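Local structure of oxalate oxidase 1 (1FI2) at residues G71-R76 with V151-Q156; A93-M98 with F129-G134; S39-K44 with T57-A62. The protein catalyses the manganese-dependent oxidation of oxalate by dioxygen to carbon dioxide and hydrogen peroxide, and also has superoxide dismutase activity. All blocks are in the same frame, centred on the assembly; numbering follows the deposited sequence.

Contact 1. Residues G71-R76 with V151-Q156; sequences GVSMNR and VSFNSQ
Two neighbouring antiparallel strands of the cupin beta-jellyroll meet here, with Ser73, Met74 and Asn75 set against Phe153, Ser152 and Val151. The short strand segments run at 153° between their N-to-C directions. Asn75 and Val151 form a hydrogen-bonded pair, with Val151 N donating to Asn75 O at 3.0 Å. Ser73 and Phe153 form another: Phe153 N to Ser73 O is 2.9 Å, but the return bond is weak. Asn75, Val151 and Phe153 share the face turned to the manganese site. Asn75 binds oxalate in a structure of this protein. Asn75 CG sits between the backbone N and the carbonyl carbon (chi1 77°), which lays the amide beside Val151, and Asn75 ND2 lies 3.2 Å from Val151 CG2. On the other branch, Asn75 OD1 comes to the edge of the Phe153 ring, 3.5 Å from CE1. The amide and ring planes are 71° apart. His90 meets the same ring edge-to-face. On the opposite face of the sheet Met74 CG packs 3.6 Å from Ser152 OG. Ile96 of the second subunit covers both residues. The Ser73 hydroxyl reaches past the end of strand 147-153: Ser73 OG donates to Ser155 O at 2.7 Å, in the carbonyl plane. Gln156 OE1, which also accepts from Thr69 N, takes a bond from a water at 2.7 Å, and that water accepts from Gly71 N at 2.8 Å.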
loop_
_atom_site.group_PDB
_atom_site.type_symbol
_atom_site.label_atom_id
_atom_site.label_comp_id
_atom_site.label_asym_id
_atom_site.label_seq_id
_atom_site.Cartn_x
_atom_site.Cartn_y
_atom_site.Cartn_z
ATOM N N GLY A 71 2.030 7.809 9.527
ATOM C CA GLY A 71 1.275 8.219 8.376
ATOM C C GLY A 71 0.493 9.499 8.502
ATOM O O GLY A 71 -0.462 9.646 7.747
ATOM N N VAL A 72 0.772 10.410 9.417
ATOM C CA VAL A 72 0.008 11.630 9.596
ATOM C C VAL A 72 0.907 12.800 10.010
ATOM O O VAL A 72 2.053 12.628 10.417
ATOM C CB VAL A 72 -1.088 11.527 10.677
ATOM C CG1 VAL A 72 -2.279 10.668 10.283
ATOM C CG2 VAL A 72 -0.481 11.007 11.980
ATOM N N SER A 73 0.378 14.003 9.807
ATOM C CA SER A 73 1.039 15.234 10.223
ATOM C C SER A 73 0.043 16.389 10.123
ATOM O O SER A 73 -1.072 16.198 9.635
ATOM C CB SER A 73 2.289 15.523 9.405
ATOM O OG SER A 73 1.964 15.919 8.086
ATOM N N MET A 74 0.396 17.556 10.660
ATOM C CA MET A 74 -0.491 18.708 10.639
ATOM C C MET A 74 0.268 19.993 10.311
ATOM O O MET A 74 1.489 20.032 10.208
ATOM C CB MET A 74 -1.134 18.958 12.009
ATOM C CG MET A 74 -2.133 17.940 12.507
ATOM S SD MET A 74 -2.536 18.193 14.245
ATOM C CE MET A 74 -3.894 19.332 14.127
ATOM N N ASN A 75 -0.494 21.079 10.198
ATOM C CA ASN A 75 0.097 22.413 10.159
ATOM C C ASN A 75 -0.985 23.449 10.461
ATOM O O ASN A 75 -2.172 23.146 10.385
ATOM C CB ASN A 75 0.837 22.709 8.880
ATOM C CG ASN A 75 0.129 23.043 7.607
ATOM O OD1 ASN A 75 0.678 22.772 6.521
ATOM N ND2 ASN A 75 -1.057 23.636 7.637
ATOM N N ARG A 76 -0.541 24.640 10.828
ATOM C CA ARG A 76 -1.439 25.761 11.089
ATOM C C ARG A 76 -1.112 26.880 10.109
ATOM O O ARG A 76 0.049 27.029 9.715
ATOM C CB ARG A 76 -1.270 26.238 12.532
ATOM C CG ARG A 76 -1.899 27.589 12.827
ATOM C CD ARG A 76 -1.691 27.997 14.284
ATOM N NE ARG A 76 -2.277 29.310 14.523
ATOM C CZ ARG A 76 -2.879 29.725 15.628
ATOM N NH1 ARG A 76 -3.012 28.928 16.678
ATOM N NH2 ARG A 76 -3.367 30.960 15.679
ATOM N N VAL A 151 -4.889 22.158 9.621
ATOM C CA VAL A 151 -5.141 21.055 8.707
ATOM C C VAL A 151 -4.324 19.818 9.078
ATOM O O VAL A 151 -3.288 19.905 9.736
ATOM C CB VAL A 151 -4.851 21.427 7.241
ATOM C CG1 VAL A 151 -5.497 22.741 6.820
ATOM C CG2 VAL A 151 -3.353 21.489 6.968
ATOM N N SER A 152 -4.778 18.668 8.594
ATOM C CA SER A 152 -4.089 17.404 8.786
ATOM C C SER A 152 -3.808 16.804 7.409
ATOM O O SER A 152 -4.473 17.147 6.434
ATOM C CB SER A 152 -4.895 16.415 9.618
ATOM O OG SER A 152 -5.138 16.900 10.925
ATOM N N PHE A 153 -2.797 15.949 7.349
ATOM C CA PHE A 153 -2.405 15.301 6.113
ATOM C C PHE A 153 -2.277 13.795 6.350
ATOM O O PHE A 153 -1.972 13.357 7.457
ATOM C CB PHE A 153 -1.052 15.780 5.584
ATOM C CG PHE A 153 -0.961 17.252 5.303
ATOM C CD1 PHE A 153 -0.551 18.130 6.291
ATOM C CD2 PHE A 153 -1.291 17.754 4.053
ATOM C CE1 PHE A 153 -0.474 19.488 6.042
ATOM C CE2 PHE A 153 -1.217 19.111 3.801
ATOM C CZ PHE A 153 -0.803 19.978 4.791
ATOM N N ASN A 154 -2.323 13.054 5.250
ATOM C CA ASN A 154 -2.171 11.601 5.350
ATOM C C ASN A 154 -0.764 11.163 4.959
ATOM O O ASN A 154 -0.538 10.128 4.352
ATOM C CB ASN A 154 -3.249 10.886 4.576
ATOM C CG ASN A 154 -3.304 10.908 3.084
ATOM O OD1 ASN A 154 -2.938 11.878 2.445
ATOM N ND2 ASN A 154 -3.800 9.788 2.549
ATOM N N SER A 155 0.197 11.941 5.428
ATOM C CA SER A 155 1.609 11.699 5.265
ATOM C C SER A 155 2.355 12.420 6.390
ATOM O O SER A 155 1.925 13.472 6.865
ATOM C CB SER A 155 2.151 12.200 3.922
ATOM O OG SER A 155 3.558 11.975 3.875
ATOM N N GLN A 156 3.493 11.862 6.784
ATOM C CA GLN A 156 4.356 12.486 7.781
ATOM C C GLN A 156 5.150 13.628 7.145
ATOM O O GLN A 156 5.738 14.461 7.833
ATOM C CB GLN A 156 5.326 11.463 8.383
ATOM C CG GLN A 156 6.369 10.941 7.405
ATOM C CD GLN A 156 7.292 9.911 8.025
ATOM O OE1 GLN A 156 6.817 8.965 8.646
ATOM N NE2 GLN A 156 8.598 10.078 7.847
HETATM O O HOH W 1 4.374 7.894 8.036
#

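Contact 2. Residues A93-M98 with F129-G134; sequences ATEIGM and FVIPRG. With MN (manganese (II) ion), chain B.
Ile131 N donates to Glu95 O at 2.8 Å, almost straight at 174°. In return Glu95 N donates to Ile131 O at 3.0 Å, and a water shared with Ala93 O lies near the same oxygen. The methyl CG2 of Thr94 also comes close to Ile131 O, at 3.3 Å. Gly97 and Phe129 form the next hydrogen-bonded pair of this antiparallel strand pairing in the cupin jellyroll. The Phe129 ring folds back over Gly97, whose CA stands over the ring face, 4.1 Å from the centroid, in a CH-pi contact. Glu95 reaches from the same face to the metal. Its chain is fully extended, with CG opposite the backbone N (chi1 171°), and runs alongside Ile131. Glu95 OE1 binds manganese at 2.2 Å, while Glu95 OE2 meets the edge of the Phe129 ring, 3.6 Å from CE1. The carboxylate and ring planes are 70° apart. Outside the strands, Thr94 OG1 takes a weak bond from Arg133 N and is also hydrogen-bonded to Leu70 O of the second subunit. His88, His90 and His137 are the other protein ligands of manganese, and two waters join them. One of these waters also donates to Glu95 OE2 at 2.7 Å. The carboxylate is therefore held through both oxygens, one on the metal and one through a metal-bound water, which probably helps to fix its rotation.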
loop_
_atom_site.group_PDB
_atom_site.type_symbol
_atom_site.label_atom_id
_atom_site.label_comp_id
_atom_site.label_asym_id
_atom_site.label_seq_id
_atom_site.Cartn_x
_atom_site.Cartn_y
_atom_site.Cartn_z
ATOM N N ALA A 93 0.288 13.676 -0.442
ATOM C CA ALA A 93 -0.815 13.535 0.502
ATOM C C ALA A 93 -2.087 14.307 0.183
ATOM O O ALA A 93 -2.083 15.359 -0.437
ATOM C CB ALA A 93 -0.349 14.015 1.885
ATOM N N THR A 94 -3.167 13.799 0.775
ATOM C CA THR A 94 -4.463 14.458 0.829
ATOM C C THR A 94 -4.465 15.355 2.069
ATOM O O THR A 94 -3.877 14.993 3.087
ATOM C CB THR A 94 -5.614 13.442 0.958
ATOM O OG1 THR A 94 -5.704 12.622 -0.219
ATOM C CG2 THR A 94 -6.960 14.130 1.166
ATOM N N GLU A 95 -5.110 16.506 1.987
ATOM C CA GLU A 95 -5.212 17.430 3.112
ATOM C C GLU A 95 -6.669 17.549 3.554
ATOM O O GLU A 95 -7.586 17.576 2.733
ATOM C CB GLU A 95 -4.654 18.799 2.727
ATOM C CG GLU A 95 -4.870 19.935 3.706
ATOM C CD GLU A 95 -4.464 21.285 3.149
ATOM O OE1 GLU A 95 -3.840 21.317 2.068
ATOM O OE2 GLU A 95 -4.766 22.329 3.758
ATOM N N ILE A 96 -6.864 17.606 4.865
ATOM C CA ILE A 96 -8.205 17.756 5.444
ATOM C C ILE A 96 -8.119 18.831 6.518
ATOM O O ILE A 96 -7.292 18.733 7.428
ATOM C CB ILE A 96 -8.751 16.405 5.911
ATOM C CG1 ILE A 96 -10.226 16.511 6.315
ATOM C CG2 ILE A 96 -7.925 15.801 7.039
ATOM C CD1 ILE A 96 -10.912 15.163 6.449
ATOM N N GLY A 97 -8.882 19.922 6.367
ATOM C CA GLY A 97 -8.719 21.023 7.310
ATOM C C GLY A 97 -9.988 21.631 7.867
ATOM O O GLY A 97 -11.097 21.372 7.407
ATOM N N MET A 98 -9.801 22.453 8.901
ATOM C CA MET A 98 -10.907 23.145 9.547
ATOM C C MET A 98 -10.531 24.614 9.745
ATOM O O MET A 98 -9.426 24.894 10.207
ATOM C CB MET A 98 -11.295 22.518 10.892
ATOM C CG MET A 98 -12.479 23.244 11.525
ATOM S SD MET A 98 -12.924 22.642 13.161
ATOM C CE MET A 98 -13.934 21.230 12.736
ATOM N N PHE A 129 -12.891 21.365 4.909
ATOM C CA PHE A 129 -12.613 21.179 3.496
ATOM C C PHE A 129 -11.645 20.016 3.275
ATOM O O PHE A 129 -10.903 19.633 4.179
ATOM C CB PHE A 129 -12.013 22.447 2.881
ATOM C CG PHE A 129 -10.730 22.938 3.486
ATOM C CD1 PHE A 129 -9.503 22.451 3.070
ATOM C CD2 PHE A 129 -10.748 23.912 4.473
ATOM C CE1 PHE A 129 -8.329 22.913 3.628
ATOM C CE2 PHE A 129 -9.577 24.384 5.039
ATOM C CZ PHE A 129 -8.364 23.877 4.614
ATOM N N VAL A 130 -11.644 19.481 2.057
ATOM C CA VAL A 130 -10.731 18.374 1.748
ATOM C C VAL A 130 -10.082 18.601 0.391
ATOM O O VAL A 130 -10.719 19.012 -0.580
ATOM C CB VAL A 130 -11.431 17.018 1.882
ATOM C CG1 VAL A 130 -12.487 16.805 0.816
ATOM C CG2 VAL A 130 -10.414 15.879 1.868
ATOM N N ILE A 131 -8.766 18.399 0.331
ATOM C CA ILE A 131 -8.001 18.592 -0.894
ATOM C C ILE A 131 -7.383 17.268 -1.343
ATOM O O ILE A 131 -6.419 16.808 -0.729
ATOM C CB ILE A 131 -6.791 19.532 -0.681
ATOM C CG1 ILE A 131 -7.096 20.766 0.157
ATOM C CG2 ILE A 131 -6.188 19.901 -2.033
ATOM C CD1 ILE A 131 -7.933 21.837 -0.486
ATOM N N PRO A 132 -7.875 16.682 -2.421
ATOM C CA PRO A 132 -7.330 15.438 -2.931
ATOM C C PRO A 132 -5.849 15.543 -3.246
ATOM O O PRO A 132 -5.310 16.542 -3.701
ATOM C CB PRO A 132 -8.155 15.122 -4.171
ATOM C CG PRO A 132 -9.379 15.956 -4.069
ATOM C CD PRO A 132 -9.017 17.159 -3.232
ATOM N N ARG A 133 -5.160 14.459 -2.942
ATOM C CA ARG A 133 -3.740 14.262 -3.194
ATOM C C ARG A 133 -3.263 14.813 -4.521
ATOM O O ARG A 133 -3.779 14.516 -5.597
ATOM C CB ARG A 133 -3.551 12.758 -2.984
ATOM C CG ARG A 133 -3.165 11.842 -4.089
ATOM C CD ARG A 133 -2.972 10.391 -3.713
ATOM N NE ARG A 133 -2.432 10.055 -2.434
ATOM C CZ ARG A 133 -1.312 9.994 -1.770
ATOM N NH1 ARG A 133 -0.104 10.297 -2.218
ATOM N NH2 ARG A 133 -1.336 9.569 -0.501
ATOM N N GLY A 134 -2.295 15.732 -4.477
ATOM C CA GLY A 134 -1.643 16.310 -5.620
ATOM C C GLY A 134 -2.330 17.351 -6.465
ATOM O O GLY A 134 -1.787 17.752 -7.509
HETATM MN MN MN B . -2.500 22.827 1.237
HETATM O O HOH W 2 -3.491 17.637 -1.046
HETATM O O HOH W 3 -4.078 24.217 1.987
HETATM O O HOH W 4 -1.054 23.478 3.085
#

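Contact 3. Residues S39-K44 with T57-A62; sequences SSKLTK and TELDVA
The backbones of Ser39-Lys44 and Thr57-Ala62 stay well apart and do not pair. Leu42 CA lies 6.8 Å from Thr57 CA, the closest CA pair of the two segments. The first segment leaves a short strand and bends through a type I beta turn from Ser40 to Thr43. Ser40 O is held there by both Thr43 N and Thr43 OG1. Overlapping its start, Ser39 OG accepts from Lys41 N at 3.2 Å, in an ST turn. The second segment is the end of a strand followed by loop. Side chains make the contact. Leu59 divides its two methyls between different neighbours. Leu59 CD1 touches Ser39 OG and lies 3.8 Å from Lys41 CB, where the extended lysine chain crosses Leu59 at an angle before ending in a salt bridge to Glu63. Leu59 CD2 packs against Leu42 CD1 at 3.6 Å. Leu42 has CG opposite its carbonyl carbon (chi1 -54°), which swings the branched end toward the strand. Leu42 CD2 slides past Thr57, 3.7 Å from Thr57 CG2 and 3.5 Å from Thr57 O. Thr57 CG2 also meets Lys41 O. The polar side of Thr57 is used separately: a water donates to Thr57 OG1 at 2.8 Å and to Lys44 O. Leu42 also packs on Met98 of the second subunit, and Ser39 pairs with a strand of that subunit. The contact thus sets Leu42, carried by the turn, against strand 54-59, an outermost strand of this jellyroll sheet within the chain, at the interface with the second subunit of the hexamer.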
loop_
_atom_site.group_PDB
_atom_site.type_symbol
_atom_site.label_atom_id
_atom_site.label_comp_id
_atom_site.label_asym_id
_atom_site.label_seq_id
_atom_site.Cartn_x
_atom_site.Cartn_y
_atom_site.Cartn_z
ATOM N N SER A 39 2.494 17.655 21.218
ATOM C CA SER A 39 3.173 18.875 20.803
ATOM C C SER A 39 2.365 20.126 21.139
ATOM O O SER A 39 1.152 20.067 21.337
ATOM C CB SER A 39 3.463 18.886 19.296
ATOM O OG SER A 39 4.162 20.072 18.935
ATOM N N SER A 40 3.074 21.235 21.326
ATOM C CA SER A 40 2.417 22.509 21.595
ATOM C C SER A 40 2.863 23.554 20.578
ATOM O O SER A 40 2.589 24.743 20.752
ATOM C CB SER A 40 2.745 23.005 23.006
ATOM O OG SER A 40 4.101 23.428 23.034
ATOM N N LYS A 41 3.486 23.112 19.488
ATOM C CA LYS A 41 3.991 24.030 18.474
ATOM C C LYS A 41 2.935 24.792 17.693
ATOM O O LYS A 41 3.279 25.844 17.131
ATOM C CB LYS A 41 4.953 23.301 17.517
ATOM C CG LYS A 41 6.275 22.931 18.173
ATOM C CD LYS A 41 7.250 22.274 17.210
ATOM C CE LYS A 41 8.611 22.069 17.856
ATOM N NZ LYS A 41 9.582 21.401 16.945
ATOM N N LEU A 42 1.676 24.369 17.668
ATOM C CA LEU A 42 0.637 25.101 16.954
ATOM C C LEU A 42 -0.232 25.952 17.866
ATOM O O LEU A 42 -1.273 26.464 17.437
ATOM C CB LEU A 42 -0.246 24.128 16.157
ATOM C CG LEU A 42 0.482 23.180 15.203
ATOM C CD1 LEU A 42 -0.513 22.319 14.433
ATOM C CD2 LEU A 42 1.378 23.933 14.230
ATOM N N THR A 43 0.169 26.142 19.122
ATOM C CA THR A 43 -0.599 26.938 20.061
ATOM C C THR A 43 -0.652 28.421 19.704
ATOM O O THR A 43 -1.661 29.057 20.028
ATOM C CB THR A 43 -0.083 26.842 21.512
ATOM O OG1 THR A 43 1.307 27.197 21.569
ATOM C CG2 THR A 43 -0.272 25.452 22.088
ATOM N N LYS A 44 0.400 28.984 19.128
ATOM C CA LYS A 44 0.430 30.411 18.835
ATOM C C LYS A 44 0.370 30.734 17.348
ATOM O O LYS A 44 0.763 29.956 16.479
ATOM C CB LYS A 44 1.682 31.055 19.443
ATOM C CG LYS A 44 1.806 30.878 20.946
ATOM C CD LYS A 44 3.015 31.601 21.520
ATOM C CE LYS A 44 3.102 31.385 23.024
ATOM N NZ LYS A 44 4.210 32.166 23.639
ATOM N N THR A 57 2.845 27.454 9.956
ATOM C CA THR A 57 3.576 26.864 11.076
ATOM C C THR A 57 3.498 25.349 10.862
ATOM O O THR A 57 2.416 24.773 10.963
ATOM C CB THR A 57 3.003 27.251 12.440
ATOM O OG1 THR A 57 3.048 28.679 12.600
ATOM C CG2 THR A 57 3.794 26.628 13.583
ATOM N N GLU A 58 4.614 24.753 10.458
ATOM C CA GLU A 58 4.621 23.341 10.103
ATOM C C GLU A 58 4.689 22.393 11.290
ATOM O O GLU A 58 5.375 22.635 12.280
ATOM C CB GLU A 58 5.794 23.041 9.158
ATOM C CG GLU A 58 5.823 23.898 7.906
ATOM C CD GLU A 58 6.627 23.284 6.780
ATOM O OE1 GLU A 58 6.022 22.713 5.845
ATOM O OE2 GLU A 58 7.872 23.366 6.816
ATOM N N LEU A 59 4.016 21.249 11.135
ATOM C CA LEU A 59 4.078 20.207 12.156
ATOM C C LEU A 59 4.213 18.842 11.484
ATOM O O LEU A 59 3.474 17.893 11.734
ATOM C CB LEU A 59 2.901 20.273 13.123
ATOM C CG LEU A 59 3.136 19.687 14.514
ATOM C CD1 LEU A 59 4.308 20.356 15.219
ATOM C CD2 LEU A 59 1.884 19.806 15.374
ATOM N N ASP A 60 5.167 18.793 10.558
ATOM C CA ASP A 60 5.493 17.555 9.849
ATOM C C ASP A 60 6.530 16.817 10.689
ATOM O O ASP A 60 6.901 17.295 11.770
ATOM C CB ASP A 60 5.966 17.823 8.435
ATOM C CG ASP A 60 7.141 18.753 8.271
ATOM O OD1 ASP A 60 7.622 18.889 7.117
ATOM O OD2 ASP A 60 7.603 19.362 9.255
ATOM N N VAL A 61 7.065 15.704 10.207
ATOM C CA VAL A 61 8.015 14.904 10.979
ATOM C C VAL A 61 9.285 15.630 11.374
ATOM O O VAL A 61 9.829 15.352 12.452
ATOM C CB VAL A 61 8.325 13.587 10.238
ATOM C CG1 VAL A 61 9.173 13.834 8.999
ATOM C CG2 VAL A 61 8.984 12.579 11.170
ATOM N N ALA A 62 9.740 16.631 10.631
ATOM C CA ALA A 62 10.900 17.426 11.016
ATOM C C ALA A 62 10.629 18.259 12.264
ATOM O O ALA A 62 11.560 18.551 13.024
ATOM C CB ALA A 62 11.312 18.319 9.853
HETATM O O HOH W 5 3.339 29.775 15.140
#

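All three contacts reach one five-stranded sheet of the jellyroll. Contacts 1 and 2, centres 9 Å apart, are joined by strands 147-153 and 95-101. Ser152 N lies 2.8 Å from Ile96 O, and Val151 CG1 packs 3.2 Å from Glu95 OE2, so contact 1 lines the metal ligand supplied by contact 2. Contact 3 borders the other side of contact 1. Arg76 O lies 2.8 Å from Thr57 N, and the Leu59 side chain is about 5 Å from that of oxalate-binding Asn75. Contacts 2 and 3 do not touch; their centres are 18 Å apart, and the Thr57 side chain is about 13 Å from manganese. Each contact also meets the second subunit.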